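NO-binding heme-dependent sensor protein (Shewanella oneidensis, PDB 4U9B) probably senses nitric oxide for bacterial signalling by binding the gas at a heme iron. Local coordinates at residues Q63-F74 with L138-A149; E112-G120 with A129-R137. All coordinates share one frame; numbering follows the deposited sequence. Where two conformers were deposited one is given.

Contact 1: residues Q63-F74 with L138-A149. With ZN (zinc ion), chain D; HEM (protoporphyrin IX containing Fe), chain B.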
loop_
_atom_site.group_PDB
_atom_site.type_symbol
_atom_site.label_atom_id
_atom_site.label_comp_id
_atom_site.label_asym_id
_atom_site.label_seq_id
_atom_site.Cartn_x
_atom_site.Cartn_y
_atom_site.Cartn_z
ATOM N N GLN A 63 8.143 -3.026 9.398
ATOM C CA GLN A 63 6.777 -3.351 9.004
ATOM C C GLN A 63 5.758 -2.356 9.559
ATOM O O GLN A 63 4.700 -2.149 8.960
ATOM C CB GLN A 63 6.424 -4.775 9.450
ATOM C CG GLN A 63 7.267 -5.856 8.780
ATOM C CD GLN A 63 7.198 -5.802 7.261
ATOM O OE1 GLN A 63 6.221 -5.323 6.690
ATOM N NE2 GLN A 63 8.246 -6.281 6.602
ATOM N N ASP A 64 6.071 -1.742 10.695
ATOM C CA ASP A 64 5.193 -0.729 11.271
ATOM C C ASP A 64 5.251 0.560 10.450
ATOM O O ASP A 64 4.243 1.247 10.283
ATOM C CB ASP A 64 5.571 -0.444 12.726
ATOM C CG ASP A 64 5.074 -1.519 13.685
ATOM O OD1 ASP A 64 4.076 -2.203 13.374
ATOM O OD2 ASP A 64 5.682 -1.672 14.764
ATOM N N VAL A 65 6.432 0.883 9.937
ATOM C CA VAL A 65 6.585 2.031 9.052
ATOM C C VAL A 65 5.840 1.772 7.746
ATOM O O VAL A 65 5.167 2.657 7.215
ATOM C CB VAL A 65 8.070 2.330 8.765
ATOM C CG1 VAL A 65 8.218 3.431 7.712
ATOM C CG2 VAL A 65 8.781 2.724 10.051
ATOM N N VAL A 66 5.959 0.548 7.242
ATOM C CA VAL A 66 5.306 0.156 5.996
ATOM C C VAL A 66 3.790 0.227 6.134
ATOM O O VAL A 66 3.092 0.639 5.208
ATOM C CB VAL A 66 5.742 -1.266 5.576
ATOM C CG1 VAL A 66 4.846 -1.828 4.476
ATOM C CG2 VAL A 66 7.197 -1.250 5.117
ATOM N N LYS A 67 3.284 -0.169 7.294
ATOM C CA LYS A 67 1.847 -0.128 7.547
ATOM C C LYS A 67 1.364 1.316 7.619
ATOM O O LYS A 67 0.299 1.648 7.102
ATOM C CB LYS A 67 1.508 -0.874 8.839
ATOM C CG LYS A 67 0.024 -0.891 9.188
ATOM C CD LYS A 67 -0.247 -1.733 10.429
ATOM C CE LYS A 67 -1.730 -1.766 10.770
ATOM N NZ LYS A 67 -2.042 -2.715 11.882
ATOM N N ALA A 68 2.161 2.175 8.248
ATOM C CA ALA A 68 1.830 3.592 8.342
ATOM C C ALA A 68 1.787 4.220 6.956
ATOM O O ALA A 68 0.880 4.990 6.634
ATOM C CB ALA A 68 2.835 4.314 9.217
ATOM N N PHE A 69 2.778 3.887 6.139
ATOM C CA PHE A 69 2.817 4.351 4.761
ATOM C C PHE A 69 1.600 3.866 3.987
ATOM O O PHE A 69 1.005 4.624 3.224
ATOM C CB PHE A 69 4.100 3.881 4.077
ATOM C CG PHE A 69 4.142 4.160 2.602
ATOM C CD1 PHE A 69 3.997 5.450 2.123
ATOM C CD2 PHE A 69 4.346 3.135 1.698
ATOM C CE1 PHE A 69 4.040 5.708 0.768
ATOM C CE2 PHE A 69 4.391 3.388 0.343
ATOM C CZ PHE A 69 4.239 4.677 -0.122
ATOM N N GLY A 70 1.233 2.604 4.190
ATOM C CA GLY A 70 0.075 2.029 3.527
ATOM C C GLY A 70 -1.199 2.814 3.784
ATOM O O GLY A 70 -1.992 3.047 2.869
ATOM N N GLN A 71 -1.398 3.228 5.030
ATOM C CA GLN A 71 -2.586 3.993 5.383
ATOM C C GLN A 71 -2.546 5.370 4.738
ATOM O O GLN A 71 -3.560 5.861 4.238
ATOM C CB GLN A 71 -2.715 4.116 6.899
ATOM C CG GLN A 71 -3.992 4.806 7.338
ATOM C CD GLN A 71 -4.425 4.417 8.740
ATOM O OE1 GLN A 71 -3.649 3.857 9.514
ATOM N NE2 GLN A 71 -5.677 4.709 9.069
ATOM N N PHE A 72 -1.369 5.986 4.753
ATOM C CA PHE A 72 -1.161 7.270 4.097
ATOM C C PHE A 72 -1.397 7.127 2.597
ATOM O O PHE A 72 -1.952 8.019 1.953
ATOM C CB PHE A 72 0.261 7.780 4.377
ATOM C CG PHE A 72 0.534 9.171 3.862
ATOM C CD1 PHE A 72 0.983 9.371 2.565
ATOM C CD2 PHE A 72 0.365 10.275 4.684
ATOM C CE1 PHE A 72 1.243 10.646 2.092
ATOM C CE2 PHE A 72 0.624 11.554 4.218
ATOM C CZ PHE A 72 1.065 11.740 2.919
ATOM N N LEU A 73 -0.991 5.982 2.058
ATOM C CA LEU A 73 -0.986 5.753 0.617
ATOM C C LEU A 73 -2.381 5.690 0.003
ATOM O O LEU A 73 -2.548 5.993 -1.180
ATOM C CB LEU A 73 -0.226 4.461 0.300
ATOM C CG LEU A 73 -0.165 3.999 -1.160
ATOM C CD1 LEU A 73 0.507 5.039 -2.049
ATOM C CD2 LEU A 73 0.561 2.666 -1.257
ATOM N N PHE A 74 -3.389 5.297 0.777
ATOM C CA PHE A 74 -4.714 5.164 0.190
ATOM C C PHE A 74 -5.217 6.503 -0.336
ATOM O O PHE A 74 -5.706 6.586 -1.460
ATOM C CB PHE A 74 -5.737 4.606 1.173
ATOM C CG PHE A 74 -7.083 4.417 0.553
ATOM C CD1 PHE A 74 -7.389 3.247 -0.118
ATOM C CD2 PHE A 74 -8.025 5.433 0.585
ATOM C CE1 PHE A 74 -8.618 3.081 -0.718
ATOM C CE2 PHE A 74 -9.258 5.269 -0.014
ATOM C CZ PHE A 74 -9.554 4.093 -0.665
ATOM N N LEU A 138 4.635 -7.145 0.820
ATOM C CA LEU A 138 4.147 -5.883 1.378
ATOM C C LEU A 138 2.762 -6.022 2.009
ATOM O O LEU A 138 1.913 -5.139 1.878
ATOM C CB LEU A 138 4.118 -4.810 0.286
ATOM C CG LEU A 138 5.474 -4.204 -0.081
ATOM C CD1 LEU A 138 5.380 -3.453 -1.400
ATOM C CD2 LEU A 138 5.951 -3.275 1.022
ATOM N N CYS A 139 2.540 -7.124 2.710
ATOM C CA CYS A 139 1.243 -7.372 3.331
ATOM C C CYS A 139 0.900 -6.306 4.369
ATOM O O CYS A 139 -0.273 -6.010 4.595
ATOM C CB CYS A 139 1.215 -8.755 3.977
ATOM S SG CYS A 139 2.482 -9.005 5.233
ATOM N N PHE A 140 1.916 -5.720 4.997
ATOM C CA PHE A 140 1.663 -4.691 5.999
ATOM C C PHE A 140 1.244 -3.392 5.322
ATOM O O PHE A 140 0.509 -2.590 5.902
ATOM C CB PHE A 140 2.890 -4.474 6.888
ATOM C CG PHE A 140 2.934 -5.385 8.083
ATOM C CD1 PHE A 140 3.298 -6.712 7.948
ATOM C CD2 PHE A 140 2.604 -4.911 9.342
ATOM C CE1 PHE A 140 3.337 -7.551 9.045
ATOM C CE2 PHE A 140 2.640 -5.747 10.445
ATOM C CZ PHE A 140 3.005 -7.069 10.293
ATOM N N CYS A 141 1.695 -3.192 4.088
ATOM C CA CYS A 141 1.239 -2.057 3.297
ATOM C C CYS A 141 -0.221 -2.284 2.906
ATOM O O CYS A 141 -1.026 -1.352 2.901
ATOM C CB CYS A 141 2.119 -1.868 2.057
ATOM S SG CYS A 141 1.740 -0.396 1.066
ATOM N N ALA A 142 -0.558 -3.533 2.595
ATOM C CA ALA A 142 -1.938 -3.901 2.284
ATOM C C ALA A 142 -2.836 -3.645 3.485
ATOM O O ALA A 142 -3.942 -3.114 3.350
ATOM C CB ALA A 142 -2.023 -5.365 1.864
ATOM N N GLU A 143 -2.359 -4.035 4.664
ATOM C CA GLU A 143 -3.120 -3.843 5.891
ATOM C C GLU A 143 -3.351 -2.351 6.104
ATOM O O GLU A 143 -4.463 -1.920 6.407
ATOM C CB GLU A 143 -2.387 -4.468 7.092
ATOM C CG GLU A 143 -3.213 -4.497 8.366
ATOM C CD GLU A 143 -2.567 -5.283 9.495
ATOM O OE1 GLU A 143 -1.980 -6.356 9.241
ATOM O OE2 GLU A 143 -2.659 -4.826 10.649
ATOM N N GLY A 144 -2.295 -1.565 5.918
ATOM C CA GLY A 144 -2.383 -0.122 6.046
ATOM C C GLY A 144 -3.380 0.483 5.074
ATOM O O GLY A 144 -4.201 1.317 5.456
ATOM N N LEU A 145 -3.308 0.057 3.817
ATOM C CA LEU A 145 -4.219 0.543 2.781
ATOM C C LEU A 145 -5.678 0.233 3.104
ATOM O O LEU A 145 -6.570 1.029 2.806
ATOM C CB LEU A 145 -3.849 -0.063 1.427
ATOM C CG LEU A 145 -2.680 0.624 0.721
ATOM C CD1 LEU A 145 -2.033 -0.300 -0.290
ATOM C CD2 LEU A 145 -3.160 1.899 0.054
ATOM N N LEU A 146 -5.918 -0.925 3.707
ATOM C CA LEU A 146 -7.269 -1.308 4.094
ATOM C C LEU A 146 -7.799 -0.370 5.169
ATOM O O LEU A 146 -8.955 0.051 5.119
ATOM C CB LEU A 146 -7.297 -2.757 4.582
ATOM C CG LEU A 146 -7.159 -3.808 3.477
ATOM C CD1 LEU A 146 -6.731 -5.144 4.058
ATOM C CD2 LEU A 146 -8.475 -3.955 2.718
ATOM N N PHE A 147 -6.953 -0.034 6.137
ATOM C CA PHE A 147 -7.340 0.913 7.175
ATOM C C PHE A 147 -7.571 2.292 6.566
ATOM O O PHE A 147 -8.471 3.022 6.980
ATOM C CB PHE A 147 -6.274 0.984 8.271
ATOM C CG PHE A 147 -6.338 -0.148 9.255
ATOM C CD1 PHE A 147 -7.391 -0.243 10.153
ATOM C CD2 PHE A 147 -5.341 -1.108 9.298
ATOM C CE1 PHE A 147 -7.452 -1.280 11.065
ATOM C CE2 PHE A 147 -5.397 -2.146 10.214
ATOM C CZ PHE A 147 -6.455 -2.231 11.095
ATOM N N GLY A 148 -6.751 2.644 5.579
ATOM C CA GLY A 148 -6.913 3.903 4.877
ATOM C C GLY A 148 -8.243 3.954 4.152
ATOM O O GLY A 148 -8.947 4.964 4.190
ATOM N N ALA A 149 -8.586 2.854 3.489
ATOM C CA ALA A 149 -9.849 2.752 2.769
ATOM C C ALA A 149 -11.020 2.803 3.743
ATOM O O ALA A 149 -12.067 3.365 3.437
ATOM C CB ALA A 149 -9.893 1.470 1.956
HETATM ZN ZN ZN D . 1.582 -10.977 6.072
HETATM C CHA HEM B . 0.388 -1.450 -5.365
HETATM C CHB HEM B . -2.828 -3.266 -2.237
HETATM C CHC HEM B . -6.020 0.135 -3.471
HETATM C CHD HEM B . -3.284 1.137 -7.348
HETATM C C1A HEM B . -0.154 -2.105 -4.287
HETATM C C2A HEM B . 0.580 -2.784 -3.237
HETATM C C3A HEM B . -0.316 -3.279 -2.377
HETATM C C4A HEM B . -1.639 -2.936 -2.847
HETATM C CMA HEM B . -0.025 -4.079 -1.095
HETATM C CAA HEM B . 2.117 -2.912 -3.130
HETATM C CBA HEM B . 2.667 -3.843 -4.214
HETATM C CGA HEM B . 2.668 -5.299 -3.805
HETATM O O1A HEM B . 3.129 -6.144 -4.621
HETATM O O2A HEM B . 2.219 -5.639 -2.678
HETATM C C1B HEM B . -3.953 -2.480 -2.247
HETATM C C2B HEM B . -5.059 -2.569 -1.321
HETATM C C3B HEM B . -5.959 -1.630 -1.669
HETATM C C4B HEM B . -5.421 -0.913 -2.811
HETATM C CMB HEM B . -5.106 -3.621 -0.190
HETATM C CAB HEM B . -7.319 -1.260 -1.029
HETATM C CBB HEM B . -7.663 -1.581 0.222
HETATM C C1C HEM B . -5.563 0.709 -4.640
HETATM C C2C HEM B . -6.222 1.764 -5.375
HETATM C C3C HEM B . -5.493 2.053 -6.459
HETATM C C4C HEM B . -4.322 1.185 -6.442
HETATM C CMC HEM B . -7.554 2.420 -4.956
HETATM C CAC HEM B . -5.887 3.147 -7.486
HETATM C CBC HEM B . -5.311 3.271 -8.687
HETATM C C1D HEM B . -2.027 0.621 -7.119
HETATM C C2D HEM B . -0.860 0.951 -7.901
HETATM C C3D HEM B . 0.282 0.146 -7.285
HETATM C C4D HEM B . -0.303 -0.594 -6.193
HETATM C CMD HEM B . -0.775 1.919 -9.097
HETATM C CAD HEM B . 1.755 0.126 -7.726
HETATM C CBD HEM B . 1.980 -0.967 -8.768
HETATM C CGD HEM B . 3.431 -0.961 -9.167
HETATM O O1D HEM B . 4.252 -0.428 -8.382
HETATM O O2D HEM B . 3.772 -1.488 -10.262
HETATM N NA HEM B . -1.508 -2.211 -4.012
HETATM N NB HEM B . -4.201 -1.461 -3.138
HETATM N NC HEM B . -4.405 0.380 -5.321
HETATM N ND HEM B . -1.662 -0.289 -6.126
HETATM FE FE HEM B . -3.009 -1.045 -4.775
HETATM O O HOH W 1 4.929 -6.052 4.688
#
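Q63 and F140 meet at about a right angle, with Q63 CB seated over the face of the F140 ring, 3.8 Å from its centroid, in a CH-pi contact. A bend at chi2 (-56°) turns the Q63 amide back toward F140 CB, and one water donates to Q63 OE1 while accepting from the backbone N of F140. This is glycine-mediated helix packing in the H-NOX fold: helices 62-80 and 139-152 close to 6.4 Å between the axes of the two segments, at a crossing angle of -39°. V66 sends CG1 against C141 CB, 3.6 Å away, and the same methyl also touches L138 CD2. K67 is a knob in the hole formed by F140, E143, G144 and F147. Its CB lies at the F140 ring edge, and the extended chain beyond carries NZ to E143 OE2, a salt bridge of 2.5 Å that meets the carboxylate on its anti side, 34° out of plane. The other oxygen, E143 OE1, is hydrogen-bonded to H161, a zinc ligand, which makes E143 a second-shell residue of the zinc site that includes C139. At G70 the backbones themselves touch: its CA lies 4.1 Å from the CA of G144, and CA-H...O contacts such as K67 CA to F140 O and Q71 CA to G144 O take the place of side-chain packing. A methyl on G144 would collide with K67 O. Q71 lays its amide beside F147 CB. L73 rests on L145 CD2, while the other methyl, L145 CD1, presses on the porphyrin, 3.5 Å from heme C1B. Finally F74 offers a ring face to the neighbouring helix, with A149 CA 3.5 Å from the ring centroid and almost on its normal.

Contact 2: residues E112-G120 with A129-R137. With HEM (protoporphyrin IX containing Fe), chain B; PO4 (phosphate ion), chain E.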
loop_
_atom_site.group_PDB
_atom_site.type_symbol
_atom_site.label_atom_id
_atom_site.label_comp_id
_atom_site.label_asym_id
_atom_site.label_seq_id
_atom_site.Cartn_x
_atom_site.Cartn_y
_atom_site.Cartn_z
ATOM N N GLU A 112 2.561 -2.147 -17.701
ATOM C CA GLU A 112 3.164 -3.283 -17.004
ATOM C C GLU A 112 3.376 -3.026 -15.512
ATOM O O GLU A 112 4.506 -3.070 -15.021
ATOM C CB GLU A 112 4.493 -3.651 -17.664
ATOM C CG GLU A 112 4.338 -4.225 -19.064
ATOM C CD GLU A 112 5.646 -4.730 -19.644
ATOM O OE1 GLU A 112 6.709 -4.477 -19.037
ATOM O OE2 GLU A 112 5.610 -5.387 -20.706
ATOM N N PRO A 113 2.284 -2.766 -14.781
ATOM C CA PRO A 113 2.384 -2.563 -13.334
ATOM C C PRO A 113 2.706 -3.867 -12.620
ATOM O O PRO A 113 2.464 -4.934 -13.185
ATOM C CB PRO A 113 0.993 -2.053 -12.957
ATOM C CG PRO A 113 0.091 -2.692 -13.957
ATOM C CD PRO A 113 0.883 -2.772 -15.240
ATOM N N SER A 114 3.248 -3.777 -11.409
ATOM C CA SER A 114 3.519 -4.950 -10.585
ATOM C C SER A 114 2.582 -4.946 -9.385
ATOM O O SER A 114 2.877 -4.352 -8.347
ATOM C CB SER A 114 4.979 -4.975 -10.131
ATOM O OG SER A 114 5.847 -5.144 -11.239
ATOM N N LEU A 115 1.444 -5.609 -9.550
ATOM C CA LEU A 115 0.408 -5.620 -8.532
ATOM C C LEU A 115 0.476 -6.899 -7.715
ATOM O O LEU A 115 0.910 -7.937 -8.212
ATOM C CB LEU A 115 -0.973 -5.480 -9.176
ATOM C CG LEU A 115 -1.287 -4.118 -9.791
ATOM C CD1 LEU A 115 -2.542 -4.205 -10.643
ATOM C CD2 LEU A 115 -1.445 -3.062 -8.707
ATOM N N PRO A 116 0.046 -6.829 -6.449
ATOM C CA PRO A 116 -0.009 -8.051 -5.648
ATOM C C PRO A 116 -1.149 -8.953 -6.089
ATOM O O PRO A 116 -2.081 -8.488 -6.746
ATOM C CB PRO A 116 -0.245 -7.526 -4.234
ATOM C CG PRO A 116 -0.998 -6.262 -4.438
ATOM C CD PRO A 116 -0.414 -5.656 -5.688
ATOM N N HIS A 117 -1.065 -10.229 -5.733
ATOM C CA HIS A 117 -2.191 -11.132 -5.891
ATOM C C HIS A 117 -3.106 -10.963 -4.692
ATOM O O HIS A 117 -2.729 -11.285 -3.565
ATOM C CB HIS A 117 -1.719 -12.581 -6.019
ATOM C CG HIS A 117 -0.955 -12.855 -7.276
ATOM N ND1 HIS A 117 -1.575 -13.093 -8.484
ATOM C CD2 HIS A 117 0.375 -12.922 -7.516
ATOM C CE1 HIS A 117 -0.658 -13.298 -9.413
ATOM N NE2 HIS A 117 0.533 -13.200 -8.852
ATOM N N ILE A 118 -4.300 -10.437 -4.941
ATOM C CA ILE A 118 -5.267 -10.196 -3.884
ATOM C C ILE A 118 -6.610 -10.796 -4.284
ATOM O O ILE A 118 -7.112 -10.546 -5.378
ATOM C CB ILE A 118 -5.397 -8.684 -3.575
ATOM C CG1 ILE A 118 -4.148 -8.216 -2.814
ATOM C CG2 ILE A 118 -6.657 -8.396 -2.758
ATOM C CD1 ILE A 118 -4.116 -6.737 -2.474
ATOM N N ASN A 119 -7.166 -11.604 -3.387
ATOM C CA ASN A 119 -8.454 -12.247 -3.599
ATOM C C ASN A 119 -9.298 -12.137 -2.342
ATOM O O ASN A 119 -8.827 -12.434 -1.246
ATOM C CB ASN A 119 -8.272 -13.718 -3.981
ATOM C CG ASN A 119 -7.602 -13.896 -5.329
ATOM O OD1 ASN A 119 -8.270 -14.070 -6.350
ATOM N ND2 ASN A 119 -6.274 -13.859 -5.340
ATOM N N GLY A 120 -10.546 -11.716 -2.512
ATOM C CA GLY A 120 -11.438 -11.489 -1.391
ATOM C C GLY A 120 -12.653 -12.391 -1.415
ATOM O O GLY A 120 -13.243 -12.631 -2.467
ATOM N N ALA A 129 -12.564 -12.211 4.014
ATOM C CA ALA A 129 -11.310 -12.957 4.001
ATOM C C ALA A 129 -10.487 -12.547 2.788
ATOM O O ALA A 129 -10.843 -12.858 1.652
ATOM C CB ALA A 129 -11.574 -14.449 3.984
ATOM N N LEU A 130 -9.386 -11.847 3.040
ATOM C CA LEU A 130 -8.559 -11.304 1.974
ATOM C C LEU A 130 -7.217 -12.022 1.902
ATOM O O LEU A 130 -6.390 -11.904 2.804
ATOM C CB LEU A 130 -8.348 -9.804 2.188
ATOM C CG LEU A 130 -7.940 -8.996 0.955
ATOM C CD1 LEU A 130 -9.023 -9.037 -0.119
ATOM C CD2 LEU A 130 -7.642 -7.561 1.342
ATOM N N ARG A 131 -7.015 -12.777 0.824
ATOM C CA ARG A 131 -5.749 -13.458 0.596
ATOM C C ARG A 131 -4.787 -12.509 -0.099
ATOM O O ARG A 131 -5.159 -11.847 -1.066
ATOM C CB ARG A 131 -5.946 -14.720 -0.245
ATOM C CG ARG A 131 -4.669 -15.521 -0.464
ATOM C CD ARG A 131 -4.843 -16.566 -1.558
ATOM N NE ARG A 131 -3.639 -17.378 -1.742
ATOM C CZ ARG A 131 -2.634 -17.078 -2.562
ATOM N NH1 ARG A 131 -2.662 -15.972 -3.300
ATOM N NH2 ARG A 131 -1.589 -17.891 -2.646
ATOM N N TYR A 132 -3.556 -12.450 0.400
ATOM C CA TYR A 132 -2.513 -11.619 -0.184
ATOM C C TYR A 132 -1.288 -12.463 -0.515
ATOM O O TYR A 132 -0.845 -13.274 0.296
ATOM C CB TYR A 132 -2.127 -10.486 0.771
ATOM C CG TYR A 132 -0.915 -9.699 0.327
ATOM C CD1 TYR A 132 0.366 -10.103 0.678
ATOM C CD2 TYR A 132 -1.052 -8.550 -0.440
ATOM C CE1 TYR A 132 1.473 -9.392 0.272
ATOM C CE2 TYR A 132 0.056 -7.829 -0.850
ATOM C CZ TYR A 132 1.315 -8.256 -0.491
ATOM O OH TYR A 132 2.426 -7.543 -0.894
ATOM N N SER A 133 -0.753 -12.267 -1.715
ATOM C CA SER A 133 0.497 -12.901 -2.122
ATOM C C SER A 133 1.273 -11.950 -3.024
ATOM O O SER A 133 0.691 -11.335 -3.916
ATOM C CB SER A 133 0.224 -14.214 -2.853
ATOM O OG SER A 133 1.408 -14.970 -2.990
ATOM N N SER A 134 2.578 -11.828 -2.798
ATOM C CA SER A 134 3.415 -10.961 -3.626
ATOM C C SER A 134 4.909 -11.167 -3.364
ATOM O O SER A 134 5.313 -11.343 -2.218
ATOM C CB SER A 134 3.064 -9.493 -3.381
ATOM O OG SER A 134 3.947 -8.641 -4.088
ATOM N N PRO A 135 5.736 -11.136 -4.425
ATOM C CA PRO A 135 7.191 -11.174 -4.229
ATOM C C PRO A 135 7.701 -10.001 -3.393
ATOM O O PRO A 135 8.766 -10.101 -2.781
ATOM C CB PRO A 135 7.746 -11.092 -5.656
ATOM C CG PRO A 135 6.651 -11.566 -6.526
ATOM C CD PRO A 135 5.377 -11.152 -5.855
ATOM N N ARG A 136 6.946 -8.906 -3.383
ATOM C CA ARG A 136 7.332 -7.704 -2.652
ATOM C C ARG A 136 7.149 -7.872 -1.146
ATOM O O ARG A 136 7.744 -7.136 -0.363
ATOM C CB ARG A 136 6.521 -6.496 -3.134
ATOM C CG ARG A 136 7.131 -5.731 -4.310
ATOM C CD ARG A 136 6.962 -6.457 -5.637
ATOM N NE ARG A 136 5.559 -6.601 -6.019
ATOM C CZ ARG A 136 5.140 -7.291 -7.078
ATOM N NH1 ARG A 136 6.012 -7.910 -7.862
ATOM N NH2 ARG A 136 3.846 -7.373 -7.347
ATOM N N ARG A 137 6.311 -8.829 -0.753
ATOM C CA ARG A 137 6.023 -9.115 0.651
ATOM C C ARG A 137 5.601 -7.851 1.399
ATOM O O ARG A 137 6.109 -7.536 2.478
ATOM C CB ARG A 137 7.232 -9.770 1.320
ATOM C CG ARG A 137 7.720 -11.010 0.582
ATOM C CD ARG A 137 8.384 -12.016 1.509
ATOM N NE ARG A 137 9.250 -11.379 2.494
ATOM C CZ ARG A 137 9.680 -11.968 3.605
ATOM N NH1 ARG A 137 9.321 -13.215 3.888
ATOM N NH2 ARG A 137 10.467 -11.306 4.443
HETATM C CHA HEM B . 0.388 -1.450 -5.365
HETATM C CHB HEM B . -2.828 -3.266 -2.237
HETATM C CHC HEM B . -6.020 0.135 -3.471
HETATM C CHD HEM B . -3.284 1.137 -7.348
HETATM C C1A HEM B . -0.154 -2.105 -4.287
HETATM C C2A HEM B . 0.580 -2.784 -3.237
HETATM C C3A HEM B . -0.316 -3.279 -2.377
HETATM C C4A HEM B . -1.639 -2.936 -2.847
HETATM C CMA HEM B . -0.025 -4.079 -1.095
HETATM C CAA HEM B . 2.117 -2.912 -3.130
HETATM C CBA HEM B . 2.667 -3.843 -4.214
HETATM C CGA HEM B . 2.668 -5.299 -3.805
HETATM O O1A HEM B . 3.129 -6.144 -4.621
HETATM O O2A HEM B . 2.219 -5.639 -2.678
HETATM C C1B HEM B . -3.953 -2.480 -2.247
HETATM C C2B HEM B . -5.059 -2.569 -1.321
HETATM C C3B HEM B . -5.959 -1.630 -1.669
HETATM C C4B HEM B . -5.421 -0.913 -2.811
HETATM C CMB HEM B . -5.106 -3.621 -0.190
HETATM C CAB HEM B . -7.319 -1.260 -1.029
HETATM C CBB HEM B . -7.663 -1.581 0.222
HETATM C C1C HEM B . -5.563 0.709 -4.640
HETATM C C2C HEM B . -6.222 1.764 -5.375
HETATM C C3C HEM B . -5.493 2.053 -6.459
HETATM C C4C HEM B . -4.322 1.185 -6.442
HETATM C CMC HEM B . -7.554 2.420 -4.956
HETATM C CAC HEM B . -5.887 3.147 -7.486
HETATM C CBC HEM B . -5.311 3.271 -8.687
HETATM C C1D HEM B . -2.027 0.621 -7.119
HETATM C C2D HEM B . -0.860 0.951 -7.901
HETATM C C3D HEM B . 0.282 0.146 -7.285
HETATM C C4D HEM B . -0.303 -0.594 -6.193
HETATM C CMD HEM B . -0.775 1.919 -9.097
HETATM C CAD HEM B . 1.755 0.126 -7.726
HETATM C CBD HEM B . 1.980 -0.967 -8.768
HETATM C CGD HEM B . 3.431 -0.961 -9.167
HETATM O O1D HEM B . 4.252 -0.428 -8.382
HETATM O O2D HEM B . 3.772 -1.488 -10.262
HETATM N NA HEM B . -1.508 -2.211 -4.012
HETATM N NB HEM B . -4.201 -1.461 -3.138
HETATM N NC HEM B . -4.405 0.380 -5.321
HETATM N ND HEM B . -1.662 -0.289 -6.126
HETATM FE FE HEM B . -3.009 -1.045 -4.775
HETATM P P PO4 E . -4.885 -14.280 -9.227
HETATM O O1 PO4 E . -5.292 -13.098 -10.073
HETATM O O2 PO4 E . -4.463 -13.798 -7.860
HETATM O O3 PO4 E . -6.055 -15.227 -9.089
HETATM O O4 PO4 E . -3.731 -14.998 -9.886
HETATM O O HOH W 2 -4.288 -13.815 -3.429
#
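R136 spreads its guanidinium flat beneath S114, whose CB stands 3.6 Å above the guanidinium plane, offset toward the rim; P135 CD covers the opposite face. Bends at chi2 and chi3 fold the arginine so that its edge meets one heme propionate, NE donating to heme O1A at 2.8 Å and NH2 to the same O1A at 3.1 Å. S134 OG donates to that oxygen too, at 2.7 Å, and accepts from R136 N in an ST turn that fixes the hydroxyl. A methionine in place of R136 would probably leave O1A without two of its N-H donors and a neutralising charge, and deprive S114 CB of the flat group it lies on. Y132 serves the other oxygen, heme O2A, which lies in its ring plane at the edge, 2.6 Å from OH; with CG anti to the backbone N (chi1 172°), the ring reaches the propionate past P116. Y132, S134 and R136 form the Y-x-S-x-R signature of H-NOX proteins, at the end of an antiparallel beta hairpin where H117-S133 and N119-R131 are hydrogen-bonded pairs. P116 packs against both the tyrosine and the porphyrin, its CB 3.4 Å from Y132 CE2 and its CG against the macrocycle. On the Y132 face of the hairpin I118 slants across Y132 and L130, its CG2 3.6 Å from L130 CD1, and reaches the heme with CD1. H117 and N119 point to the other face, where both donate to a phosphate ion probably left from crystallisation. L115 touches the bound nitric oxide and H103, while S114 N donates to heme O2D, nearly straight at 172°.

The two contacts illustrate how one cofactor is held by unlike parts of a fold. Contact 1 is deeply buried near the middle of the chain and joins two helices by backbone closeness and apolar packing, with one salt bridge between partly exposed K67 and buried E143. Contact 2 is only partly buried: a hairpin gives one face to the heme, the other carries polar side chains that hold a phosphate probably from the crystallisation liquor, and its chemistry is largely polar, directed at the propionates. Helix 139-152 follows strand 128-133 in the chain, and contact 2 is nested within the loop that contact 1 closes. They meet where Y132 OH probably accepts from L138 N, and where L130 packs on L146.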